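Local coordinates for protein EmGH1 (Erythrobacter marinus, PDB 5Z87) that probably hydrolyses beta-glucosides, releasing glucose from the non-reducing ends of short sugars, at residues G241-P249 with E541-D551; A229-Y238 with S274-G282. All coordinates share one frame; numbering follows the deposited sequence.

The two contacts sit at one pocket, with their centres about 18 Å apart. Contact 2 pairs two neighbouring strands, 229-235 and 276-279, of the N-terminal barrel-like domain. Contact 1 joins the loop 241-249, just after the first of these strands, to the loop 541-551 of the C-terminal domain. They touch directly. N246 OD1 lies 2.6 Å from Y238 OH, a probable but weak hydrogen bond, and the rings of F247 and H281 stack, with F247 CE2 3.4 Å from H281 CD2. A bound dithiothreitol, probably from the crystallisation liquor, marks the pocket. The side chain of E541, in contact 1, is about 3 Å from this DTT at the nearest atoms. The side chain of H234, in contact 2, is also about 3 Å from the DTT.

Contact 1 (G241-P249 with E541-D551); sequences GIGGRNFAP and EAYFAGDSRGD
The backbones of two loops come closest at R245 and D551, CA to CA 6.0 Å; R245 to A248 form a type II beta turn. D551 holds the turn through its carboxylate. N246 N donates to D551 OD2 at 2.8 Å, nearly straight at 169°, but from above the carboxylate plane. The other oxygen, OD1, accepts from G191 N. The N246 side chain makes a second link. Its CG is anti to the backbone N (chi1 -157°), which carries the amide to A542. ND2 gives a 2.8 Å bond to A542 O, which lies close to the amide plane. OD1 accepts from W190 NE1, which holds the amide's orientation. A water joins ND2 to E541 OE2, and E541 OE1 bonds Y452 OH. F247 meets A542 O at its ring edge, with CE1 3.5 Å from that oxygen. F247 CZ packs on F544 CB at 4.0 Å, and the two side chains cross at about a right angle. With an alanine here instead of D551, the amides of N246 and G191 would probably lose their acceptor and the turn be less firmly held. This is an interdomain contact at the rim of the DTT pocket, consistent with family 3 glycosidases, where a loop of the second domain helps complete the site on the barrel.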
ATOM      1  N   GLY A 241      -3.955   5.120   5.402  1.00 15.33           N
ATOM      2  CA  GLY A 241      -2.563   5.410   5.709  1.00 16.28           C
ATOM      3  C   GLY A 241      -1.640   4.242   5.400  1.00 18.28           C
ATOM      4  O   GLY A 241      -1.987   3.086   5.677  1.00 20.49           O
ATOM      5  N   ILE A 242      -0.479   4.515   4.798  1.00 14.20           N
ATOM      6  CA  ILE A 242       0.391   3.426   4.377  1.00 16.15           C
ATOM      7  C   ILE A 242       0.901   2.675   5.598  1.00 17.05           C
ATOM      8  O   ILE A 242       0.991   3.222   6.707  1.00 17.15           O
ATOM      9  CB  ILE A 242       1.565   3.925   3.514  1.00 18.16           C
ATOM     10  CG1 ILE A 242       2.430   4.935   4.286  1.00 15.78           C
ATOM     11  CG2 ILE A 242       1.061   4.452   2.183  1.00 19.62           C
ATOM     12  CD1 ILE A 242       3.645   5.466   3.477  1.00 15.68           C
ATOM     13  N   GLY A 243       1.217   1.397   5.396  1.00 20.24           N
ATOM     14  CA  GLY A 243       1.725   0.569   6.465  1.00 17.71           C
ATOM     15  C   GLY A 243       0.719   0.217   7.532  1.00 18.88           C
ATOM     16  O   GLY A 243       1.075  -0.515   8.463  1.00 16.89           O
ATOM     17  N   GLY A 244      -0.531   0.681   7.410  1.00 13.73           N
ATOM     18  CA  GLY A 244      -1.469   0.591   8.499  1.00 12.68           C
ATOM     19  C   GLY A 244      -1.062   1.426   9.678  1.00 16.58           C
ATOM     20  O   GLY A 244      -1.503   1.174  10.798  1.00 21.17           O
ATOM     21  N   ARG A 245      -0.210   2.415   9.452  1.00 14.64           N
ATOM     22  CA  ARG A 245       0.369   3.205  10.516  1.00 20.38           C
ATOM     23  C   ARG A 245      -0.445   4.478  10.711  1.00 22.44           C
ATOM     24  O   ARG A 245      -0.712   5.209   9.745  1.00 21.45           O
ATOM     25  CB  ARG A 245       1.827   3.510  10.192  1.00 18.28           C
ATOM     26  CG  ARG A 245       2.637   2.232   9.972  1.00 20.76           C
ATOM     27  CD  ARG A 245       4.137   2.532   9.833  1.00 14.40           C
ATOM     28  NE  ARG A 245       4.480   3.156   8.553  1.00 18.59           N
ATOM     29  CZ  ARG A 245       5.039   2.513   7.524  1.00 16.80           C
ATOM     30  NH1 ARG A 245       5.291   1.222   7.620  1.00 16.23           N
ATOM     31  NH2 ARG A 245       5.344   3.157   6.394  1.00 17.34           N
ATOM     32  N   ASN A 246      -0.872   4.711  11.950  1.00 17.79           N
ATOM     33  CA  ASN A 246      -1.645   5.901  12.270  1.00 22.56           C
ATOM     34  C   ASN A 246      -0.837   7.147  11.934  1.00 17.73           C
ATOM     35  O   ASN A 246       0.360   7.217  12.214  1.00 22.59           O
ATOM     36  CB  ASN A 246      -2.024   5.882  13.752  1.00 22.55           C
ATOM     37  CG  ASN A 246      -3.244   6.735  14.061  1.00 21.16           C
ATOM     38  OD1 ASN A 246      -4.206   6.767  13.297  1.00 21.03           O
ATOM     39  ND2 ASN A 246      -3.205   7.430  15.195  1.00 19.68           N
ATOM     40  N   PHE A 247      -1.493   8.120  11.299  1.00 20.72           N
ATOM     41  CA  PHE A 247      -0.969   9.410  10.848  1.00 21.20           C
ATOM     42  C   PHE A 247      -0.281   9.335   9.473  1.00 26.27           C
ATOM     43  O   PHE A 247       0.011  10.383   8.907  1.00 20.36           O
ATOM     44  CB  PHE A 247       0.032  10.062  11.826  1.00 22.13           C
ATOM     45  CG  PHE A 247      -0.588  10.619  13.076  1.00 23.49           C
ATOM     46  CD1 PHE A 247      -0.758   9.812  14.206  1.00 22.56           C
ATOM     47  CD2 PHE A 247      -0.947  11.965  13.148  1.00 20.88           C
ATOM     48  CE1 PHE A 247      -1.309  10.323  15.374  1.00 21.46           C
ATOM     49  CE2 PHE A 247      -1.503  12.494  14.304  1.00 20.62           C
ATOM     50  CZ  PHE A 247      -1.692  11.671  15.423  1.00 27.22           C
ATOM     51  N   ALA A 248       0.005   8.147   8.926  1.00 19.00           N
ATOM     52  CA  ALA A 248       0.833   8.060   7.726  1.00 18.63           C
ATOM     53  C   ALA A 248       0.041   8.502   6.494  1.00 22.20           C
ATOM     54  O   ALA A 248      -1.188   8.419   6.467  1.00 18.65           O
ATOM     55  CB  ALA A 248       1.369   6.636   7.528  1.00 11.99           C
ATOM     56  N   PRO A 249       0.732   8.965   5.454  1.00 19.50           N
ATOM     57  CA  PRO A 249       0.028   9.459   4.270  1.00 15.20           C
ATOM     58  C   PRO A 249      -0.817   8.379   3.635  1.00 16.43           C
ATOM     59  O   PRO A 249      -0.555   7.181   3.759  1.00 20.55           O
ATOM     60  CB  PRO A 249       1.160   9.894   3.328  1.00 16.07           C
ATOM     61  CG  PRO A 249       2.303  10.209   4.252  1.00 17.31           C
ATOM     62  CD  PRO A 249       2.190   9.142   5.334  1.00 17.47           C
ATOM     63  N   GLU A 541      -5.731   3.206  19.107  1.00 25.83           N
ATOM     64  CA  GLU A 541      -5.304   4.440  18.474  1.00 26.14           C
ATOM     65  C   GLU A 541      -3.890   4.792  18.933  1.00 26.10           C
ATOM     66  O   GLU A 541      -3.642   4.936  20.132  1.00 26.93           O
ATOM     67  CB  GLU A 541      -6.289   5.548  18.841  1.00 23.99           C
ATOM     68  CG  GLU A 541      -5.913   6.949  18.377  1.00 26.11           C
ATOM     69  CD  GLU A 541      -6.935   7.985  18.830  1.00 31.02           C
ATOM     70  OE1 GLU A 541      -7.874   7.631  19.576  1.00 25.53           O
ATOM     71  OE2 GLU A 541      -6.794   9.155  18.441  1.00 31.11           O
ATOM     72  N   ALA A 542      -2.961   4.922  17.989  1.00 24.09           N
ATOM     73  CA  ALA A 542      -1.598   5.343  18.317  1.00 24.46           C
ATOM     74  C   ALA A 542      -1.582   6.859  18.470  1.00 29.68           C
ATOM     75  O   ALA A 542      -1.653   7.584  17.470  1.00 27.82           O
ATOM     76  CB  ALA A 542      -0.614   4.898  17.234  1.00 22.77           C
ATOM     77  N   TYR A 543      -1.483   7.345  19.708  1.00 23.08           N
ATOM     78  CA  TYR A 543      -1.586   8.779  19.920  1.00 25.68           C
ATOM     79  C   TYR A 543      -0.325   9.501  19.446  1.00 27.29           C
ATOM     80  O   TYR A 543       0.730   8.905  19.188  1.00 22.55           O
ATOM     81  CB  TYR A 543      -1.866   9.094  21.390  1.00 27.78           C
ATOM     82  CG  TYR A 543      -2.997   8.270  21.976  1.00 37.68           C
ATOM     83  CD1 TYR A 543      -2.734   7.182  22.799  1.00 39.26           C
ATOM     84  CD2 TYR A 543      -4.329   8.573  21.697  1.00 41.41           C
ATOM     85  CE1 TYR A 543      -3.764   6.414  23.332  1.00 46.48           C
ATOM     86  CE2 TYR A 543      -5.369   7.815  22.233  1.00 36.79           C
ATOM     87  CZ  TYR A 543      -5.075   6.733  23.047  1.00 47.84           C
ATOM     88  OH  TYR A 543      -6.083   5.962  23.584  1.00 62.90           O
ATOM     89  N   PHE A 544      -0.466  10.822  19.334  1.00 22.43           N
ATOM     90  CA  PHE A 544       0.607  11.682  18.850  1.00 22.45           C
ATOM     91  C   PHE A 544       1.812  11.675  19.794  1.00 24.58           C
ATOM     92  O   PHE A 544       2.968  11.617  19.344  1.00 17.83           O
ATOM     93  CB  PHE A 544       0.046  13.107  18.667  1.00 18.10           C
ATOM     94  CG  PHE A 544       1.051  14.111  18.165  1.00 23.81           C
ATOM     95  CD1 PHE A 544       1.254  14.283  16.804  1.00 17.58           C
ATOM     96  CD2 PHE A 544       1.784  14.889  19.054  1.00 19.35           C
ATOM     97  CE1 PHE A 544       2.182  15.201  16.331  1.00 21.18           C
ATOM     98  CE2 PHE A 544       2.710  15.809  18.591  1.00 24.85           C
ATOM     99  CZ  PHE A 544       2.912  15.966  17.222  1.00 21.79           C
ATOM    100  N   ALA A 545       1.565  11.737  21.104  1.00 24.53           N
ATOM    101  CA  ALA A 545       2.645  11.956  22.061  1.00 33.89           C
ATOM    102  C   ALA A 545       3.518  10.719  22.216  1.00 24.32           C
ATOM    103  O   ALA A 545       3.066   9.586  22.039  1.00 25.51           O
ATOM    104  CB  ALA A 545       2.091  12.355  23.434  1.00 26.44           C
ATOM    105  N   GLY A 546       4.781  10.961  22.569  1.00 23.71           N
ATOM    106  CA  GLY A 546       5.706   9.897  22.920  1.00 24.06           C
ATOM    107  C   GLY A 546       5.862   8.885  21.805  1.00 29.84           C
ATOM    108  O   GLY A 546       5.960   9.235  20.624  1.00 32.24           O
ATOM    109  N   ASP A 547       5.864   7.607  22.187  1.00 30.84           N
ATOM    110  CA  ASP A 547       5.974   6.488  21.254  1.00 28.14           C
ATOM    111  C   ASP A 547       4.749   5.591  21.393  1.00 28.33           C
ATOM    112  O   ASP A 547       4.874   4.372  21.533  1.00 27.43           O
ATOM    113  CB  ASP A 547       7.268   5.703  21.515  1.00 31.58           C
ATOM    114  CG  ASP A 547       7.552   4.644  20.447  1.00 32.66           C
ATOM    115  OD1 ASP A 547       7.137   4.811  19.280  1.00 34.83           O
ATOM    116  OD2 ASP A 547       8.194   3.634  20.789  1.00 25.92           O
ATOM    117  N   SER A 548       3.565   6.199  21.383  1.00 28.62           N
ATOM    118  CA  SER A 548       2.319   5.459  21.518  1.00 26.81           C
ATOM    119  C   SER A 548       2.123   4.530  20.318  1.00 24.98           C
ATOM    120  O   SER A 548       2.339   4.925  19.172  1.00 29.64           O
ATOM    121  CB  SER A 548       1.160   6.459  21.642  1.00 24.43           C
ATOM    122  OG  SER A 548      -0.105   5.815  21.625  1.00 36.08           O
ATOM    123  N   ARG A 549       1.719   3.283  20.576  1.00 20.12           N
ATOM    124  CA  ARG A 549       1.643   2.265  19.531  1.00 22.13           C
ATOM    125  C   ARG A 549       0.318   1.526  19.582  1.00 20.94           C
ATOM    126  O   ARG A 549      -0.228   1.285  20.661  1.00 25.66           O
ATOM    127  CB  ARG A 549       2.786   1.248  19.644  1.00 23.62           C
ATOM    128  CG  ARG A 549       4.163   1.859  19.516  1.00 20.70           C
ATOM    129  CD  ARG A 549       5.189   0.805  19.417  1.00 14.91           C
ATOM    130  NE  ARG A 549       6.522   1.353  19.563  1.00 25.73           N
ATOM    131  CZ  ARG A 549       7.613   0.771  19.073  1.00 26.41           C
ATOM    132  NH1 ARG A 549       8.804   1.326  19.247  1.00 18.37           N
ATOM    133  NH2 ARG A 549       7.504  -0.370  18.405  1.00 20.72           N
ATOM    134  N   GLY A 550      -0.181   1.147  18.408  1.00 19.99           N
ATOM    135  CA  GLY A 550      -1.488   0.533  18.312  1.00 19.52           C
ATOM    136  C   GLY A 550      -1.723  -0.238  17.035  1.00 18.71           C
ATOM    137  O   GLY A 550      -2.686  -0.999  16.931  1.00 19.34           O
ATOM    138  N   ASP A 551      -0.857  -0.042  16.051  1.00 18.20           N
ATOM    139  CA  ASP A 551      -0.942  -0.743  14.782  1.00 20.30           C
ATOM    140  C   ASP A 551      -0.062  -1.992  14.841  1.00 19.04           C
ATOM    141  O   ASP A 551       0.935  -2.020  15.562  1.00 19.99           O
ATOM    142  CB  ASP A 551      -0.514   0.205  13.647  1.00 20.98           C
ATOM    143  CG  ASP A 551      -1.132   1.634  13.796  1.00 23.50           C
ATOM    144  OD1 ASP A 551      -2.372   1.751  13.931  1.00 19.31           O
ATOM    145  OD2 ASP A 551      -0.385   2.640  13.782  1.00 18.30           O
TER
HETATM  146  O   HOH W   1      -4.679   9.609  16.741  1.00 23.80           O

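Contact 2 (A229-Y238 with S274-G282); sequences ATSVKHFAGY and SIGLMASHG
V232 and L277 pair in parallel, as do S231 with G276 and F235 with A279; a beta bulge shifts the register by one between V232 and F235. The strand axes approach to 3.9 Å at an angle of 25°. M278 N donates to V232 O at 2.8 Å, and F235 N to M278 O, also at 2.8 Å and in the carbonyl plane. G276 O takes two donors, V232 N from above the carbonyl plane and S274 OG within it.

The tight part is apolar. L277 CD1 lies over one face of the F235 ring, 4.0 Å from its centroid, while L277 CD2 packs on F235 CB. V232 CG2 is 4.1 Å from L277 CD1 on the same side. CG of F235 stands anti to the backbone N (chi1 -157°), which turns one ring face to L277 CD1. Helix 293-303 packs against F235 and L277.

The C-terminal end is looser and more polar, though still buried; a single water joins S280 OG to A236 O. Cis peptides precede H234 and A236. S280 OG accepts from G282 N, forming an ST turn. Y238 OH approaches H281 CD2 at 3.1 Å without a bond assigned, the ring planes at 85°; the hydroxyl bonds R192 NH1, and H281 ND1 bonds D316 OD2. M278 SD runs beside K233 CD at 4.0 Å.

On the pocket side, K233 NZ and H234 NE2 both bond one hydroxyl of the dithiothreitol. K233 NZ also bonds F178 O, and H234 ND1 bonds D183 OD2. This chemistry suggests an apolar layer between the barrel strands and their helices (V232, F235, L277), against a polar pocket side that could suit sugar hydroxyls.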
ATOM      1  N   ALA A 229     -25.701  16.903  17.605  1.00 17.90           N
ATOM      2  CA  ALA A 229     -25.029  17.046  16.319  1.00 25.14           C
ATOM      3  C   ALA A 229     -23.954  15.974  16.125  1.00 19.16           C
ATOM      4  O   ALA A 229     -23.198  15.648  17.051  1.00 22.12           O
ATOM      5  CB  ALA A 229     -24.401  18.440  16.203  1.00 20.59           C
ATOM      6  N   THR A 230     -23.895  15.427  14.916  1.00 21.09           N
ATOM      7  CA  THR A 230     -22.808  14.546  14.494  1.00 20.43           C
ATOM      8  C   THR A 230     -21.695  15.363  13.851  1.00 19.46           C
ATOM      9  O   THR A 230     -21.953  16.363  13.174  1.00 21.23           O
ATOM     10  CB  THR A 230     -23.299  13.507  13.477  1.00 16.93           C
ATOM     11  OG1 THR A 230     -23.953  14.174  12.388  1.00 17.25           O
ATOM     12  CG2 THR A 230     -24.273  12.545  14.110  1.00 18.53           C
ATOM     13  N   SER A 231     -20.451  14.929  14.061  1.00 17.15           N
ATOM     14  CA  SER A 231     -19.296  15.421  13.309  1.00 20.82           C
ATOM     15  C   SER A 231     -18.649  14.221  12.614  1.00 22.49           C
ATOM     16  O   SER A 231     -17.796  13.540  13.186  1.00 21.42           O
ATOM     17  CB  SER A 231     -18.295  16.146  14.215  1.00 16.33           C
ATOM     18  OG  SER A 231     -18.965  16.904  15.204  1.00 20.21           O
ATOM     19  N   VAL A 232     -19.045  13.960  11.370  1.00 19.82           N
ATOM     20  CA  VAL A 232     -18.542  12.778  10.681  1.00 19.64           C
ATOM     21  C   VAL A 232     -17.050  12.939  10.415  1.00 22.55           C
ATOM     22  O   VAL A 232     -16.575  14.024  10.048  1.00 18.47           O
ATOM     23  CB  VAL A 232     -19.343  12.534   9.393  1.00 16.55           C
ATOM     24  CG1 VAL A 232     -20.770  12.137   9.747  1.00 13.35           C
ATOM     25  CG2 VAL A 232     -19.356  13.798   8.536  1.00 17.35           C
ATOM     26  N   LYS A 233     -16.293  11.864  10.637  1.00 16.04           N
ATOM     27  CA  LYS A 233     -14.840  11.917  10.609  1.00 14.96           C
ATOM     28  C   LYS A 233     -14.328  10.624   9.982  1.00 20.39           C
ATOM     29  O   LYS A 233     -15.068   9.641   9.891  1.00 17.94           O
ATOM     30  CB  LYS A 233     -14.291  12.126  12.024  1.00 16.77           C
ATOM     31  CG  LYS A 233     -14.632  10.991  12.975  1.00 20.89           C
ATOM     32  CD  LYS A 233     -14.085  11.232  14.362  1.00 20.85           C
ATOM     33  CE  LYS A 233     -14.108   9.934  15.181  1.00 24.94           C
ATOM     34  NZ  LYS A 233     -13.907  10.162  16.662  1.00 20.64           N
ATOM     35  N   HIS A 234     -13.067  10.612   9.517  1.00 18.24           N
ATOM     36  CA  HIS A 234     -12.156  11.749   9.436  1.00 17.49           C
ATOM     37  C   HIS A 234     -11.892  12.129   7.979  1.00 19.38           C
ATOM     38  O   HIS A 234     -11.331  11.332   7.236  1.00 17.37           O
ATOM     39  CB  HIS A 234     -10.835  11.428  10.130  1.00 17.88           C
ATOM     40  CG  HIS A 234     -10.987  10.813  11.486  1.00 17.94           C
ATOM     41  ND1 HIS A 234     -11.415   9.515  11.673  1.00 19.33           N
ATOM     42  CD2 HIS A 234     -10.732  11.309  12.722  1.00 16.79           C
ATOM     43  CE1 HIS A 234     -11.425   9.241  12.966  1.00 21.14           C
ATOM     44  NE2 HIS A 234     -11.008  10.311  13.624  1.00 20.92           N
ATOM     45  N   PHE A 235     -12.273  13.357   7.605  1.00 14.98           N
ATOM     46  CA  PHE A 235     -12.322  13.830   6.217  1.00 15.61           C
ATOM     47  C   PHE A 235     -10.917  14.125   5.696  1.00 18.11           C
ATOM     48  O   PHE A 235     -10.277  15.066   6.173  1.00 19.08           O
ATOM     49  CB  PHE A 235     -13.166  15.101   6.177  1.00 20.35           C
ATOM     50  CG  PHE A 235     -13.761  15.420   4.846  1.00 13.92           C
ATOM     51  CD1 PHE A 235     -14.602  14.523   4.213  1.00 12.43           C
ATOM     52  CD2 PHE A 235     -13.522  16.654   4.253  1.00 17.28           C
ATOM     53  CE1 PHE A 235     -15.184  14.836   2.988  1.00 13.14           C
ATOM     54  CE2 PHE A 235     -14.091  16.980   3.028  1.00 14.62           C
ATOM     55  CZ  PHE A 235     -14.931  16.076   2.393  1.00 14.69           C
ATOM     56  N   ALA A 236     -10.415  13.356   4.724  1.00 17.27           N
ATOM     57  CA  ALA A 236     -11.010  12.159   4.128  1.00 19.56           C
ATOM     58  C   ALA A 236      -9.849  11.251   3.738  1.00 23.41           C
ATOM     59  O   ALA A 236      -8.798  11.750   3.321  1.00 25.77           O
ATOM     60  CB  ALA A 236     -11.861  12.497   2.900  1.00 19.06           C
ATOM     61  N   GLY A 237     -10.025   9.937   3.871  1.00 19.68           N
ATOM     62  CA  GLY A 237      -8.981   8.974   3.557  1.00 19.88           C
ATOM     63  C   GLY A 237      -8.119   8.546   4.727  1.00 21.83           C
ATOM     64  O   GLY A 237      -7.070   7.930   4.513  1.00 17.77           O
ATOM     65  N   TYR A 238      -8.531   8.848   5.956  1.00 15.28           N
ATOM     66  CA  TYR A 238      -7.695   8.570   7.116  1.00 14.06           C
ATOM     67  C   TYR A 238      -7.384   7.077   7.247  1.00 15.28           C
ATOM     68  O   TYR A 238      -6.292   6.707   7.697  1.00 19.01           O
ATOM     69  CB  TYR A 238      -8.400   9.139   8.346  1.00 14.32           C
ATOM     70  CG  TYR A 238      -7.714   8.997   9.678  1.00 17.49           C
ATOM     71  CD1 TYR A 238      -6.346   9.196   9.821  1.00 18.44           C
ATOM     72  CD2 TYR A 238      -8.468   8.722  10.823  1.00 16.99           C
ATOM     73  CE1 TYR A 238      -5.736   9.078  11.078  1.00 21.88           C
ATOM     74  CE2 TYR A 238      -7.880   8.614  12.063  1.00 18.20           C
ATOM     75  CZ  TYR A 238      -6.517   8.782  12.192  1.00 19.73           C
ATOM     76  OH  TYR A 238      -5.952   8.654  13.443  1.00 21.77           O
ATOM     77  N   SER A 274     -25.905  15.720   8.386  1.00 21.36           N
ATOM     78  CA  SER A 274     -24.908  15.920   9.431  1.00 23.51           C
ATOM     79  C   SER A 274     -24.567  17.402   9.554  1.00 17.16           C
ATOM     80  O   SER A 274     -24.328  18.079   8.556  1.00 23.87           O
ATOM     81  CB  SER A 274     -23.647  15.095   9.115  1.00 19.43           C
ATOM     82  OG  SER A 274     -22.617  15.286  10.083  1.00 14.87           O
ATOM     83  N   ILE A 275     -24.567  17.904  10.785  1.00 20.45           N
ATOM     84  CA  ILE A 275     -24.315  19.317  11.035  1.00 19.29           C
ATOM     85  C   ILE A 275     -22.817  19.597  11.075  1.00 18.67           C
ATOM     86  O   ILE A 275     -22.367  20.678  10.673  1.00 18.92           O
ATOM     87  CB  ILE A 275     -25.014  19.732  12.351  1.00 22.28           C
ATOM     88  CG1 ILE A 275     -26.532  19.720  12.203  1.00 24.32           C
ATOM     89  CG2 ILE A 275     -24.569  21.109  12.837  1.00 19.26           C
ATOM     90  CD1 ILE A 275     -27.257  19.914  13.537  1.00 18.20           C
ATOM     91  N   GLY A 276     -22.023  18.650  11.576  1.00 14.57           N
ATOM     92  CA  GLY A 276     -20.596  18.826  11.705  1.00 18.77           C
ATOM     93  C   GLY A 276     -19.809  17.812  10.884  1.00 20.51           C
ATOM     94  O   GLY A 276     -20.347  16.818  10.372  1.00 21.52           O
ATOM     95  N   LEU A 277     -18.509  18.079  10.776  1.00 22.87           N
ATOM     96  CA  LEU A 277     -17.565  17.231  10.058  1.00 21.25           C
ATOM     97  C   LEU A 277     -16.190  17.501  10.639  1.00 17.98           C
ATOM     98  O   LEU A 277     -15.858  18.662  10.910  1.00 21.31           O
ATOM     99  CB  LEU A 277     -17.580  17.521   8.553  1.00 19.72           C
ATOM    100  CG  LEU A 277     -16.497  16.853   7.693  1.00 17.05           C
ATOM    101  CD1 LEU A 277     -17.106  16.439   6.369  1.00 14.14           C
ATOM    102  CD2 LEU A 277     -15.318  17.786   7.454  1.00 14.56           C
ATOM    103  N   MET A 278     -15.398  16.441  10.832  1.00 16.49           N
ATOM    104  CA  MET A 278     -14.026  16.573  11.327  1.00 17.43           C
ATOM    105  C   MET A 278     -13.020  16.119  10.268  1.00 15.91           C
ATOM    106  O   MET A 278     -13.246  15.128   9.571  1.00 17.93           O
ATOM    107  CB  MET A 278     -13.821  15.767  12.615  1.00 17.46           C
ATOM    108  CG  MET A 278     -12.403  15.818  13.176  1.00 15.59           C
ATOM    109  SD  MET A 278     -12.216  14.741  14.623  1.00 18.99           S
ATOM    110  CE  MET A 278     -13.095  15.655  15.877  1.00 18.60           C
ATOM    111  N   ALA A 279     -11.910  16.847  10.152  1.00 13.99           N
ATOM    112  CA  ALA A 279     -10.883  16.572   9.157  1.00 19.90           C
ATOM    113  C   ALA A 279      -9.882  15.547   9.689  1.00 22.76           C
ATOM    114  O   ALA A 279      -9.877  15.200  10.871  1.00 22.01           O
ATOM    115  CB  ALA A 279     -10.162  17.862   8.752  1.00 16.16           C
ATOM    116  N   SER A 280      -8.998  15.095   8.804  1.00 21.40           N
ATOM    117  CA  SER A 280      -8.097  13.978   9.062  1.00 16.18           C
ATOM    118  C   SER A 280      -6.694  14.427   9.477  1.00 19.00           C
ATOM    119  O   SER A 280      -6.184  15.452   9.017  1.00 23.65           O
ATOM    120  CB  SER A 280      -8.014  13.095   7.808  1.00 18.79           C
ATOM    121  OG  SER A 280      -6.922  12.193   7.873  1.00 23.65           O
ATOM    122  N   HIS A 281      -6.061  13.614  10.335  1.00 22.08           N
ATOM    123  CA  HIS A 281      -4.654  13.808  10.701  1.00 20.46           C
ATOM    124  C   HIS A 281      -3.755  13.928   9.480  1.00 16.26           C
ATOM    125  O   HIS A 281      -2.743  14.643   9.503  1.00 19.22           O
ATOM    126  CB  HIS A 281      -4.128  12.610  11.514  1.00 21.25           C
ATOM    127  CG  HIS A 281      -4.619  12.527  12.926  1.00 20.70           C
ATOM    128  ND1 HIS A 281      -5.061  13.620  13.639  1.00 23.49           N
ATOM    129  CD2 HIS A 281      -4.691  11.469  13.775  1.00 23.65           C
ATOM    130  CE1 HIS A 281      -5.407  13.238  14.856  1.00 24.84           C
ATOM    131  NE2 HIS A 281      -5.195  11.937  14.966  1.00 23.00           N
ATOM    132  N   GLY A 282      -4.059  13.167   8.434  1.00 14.67           N
ATOM    133  CA  GLY A 282      -3.072  12.804   7.441  1.00 18.11           C
ATOM    134  C   GLY A 282      -2.990  13.764   6.270  1.00 20.54           C
ATOM    135  O   GLY A 282      -3.634  14.813   6.227  1.00 20.12           O
TER
HETATM  136  O   HOH W   2      -6.405  11.507   5.367  1.00 21.96           O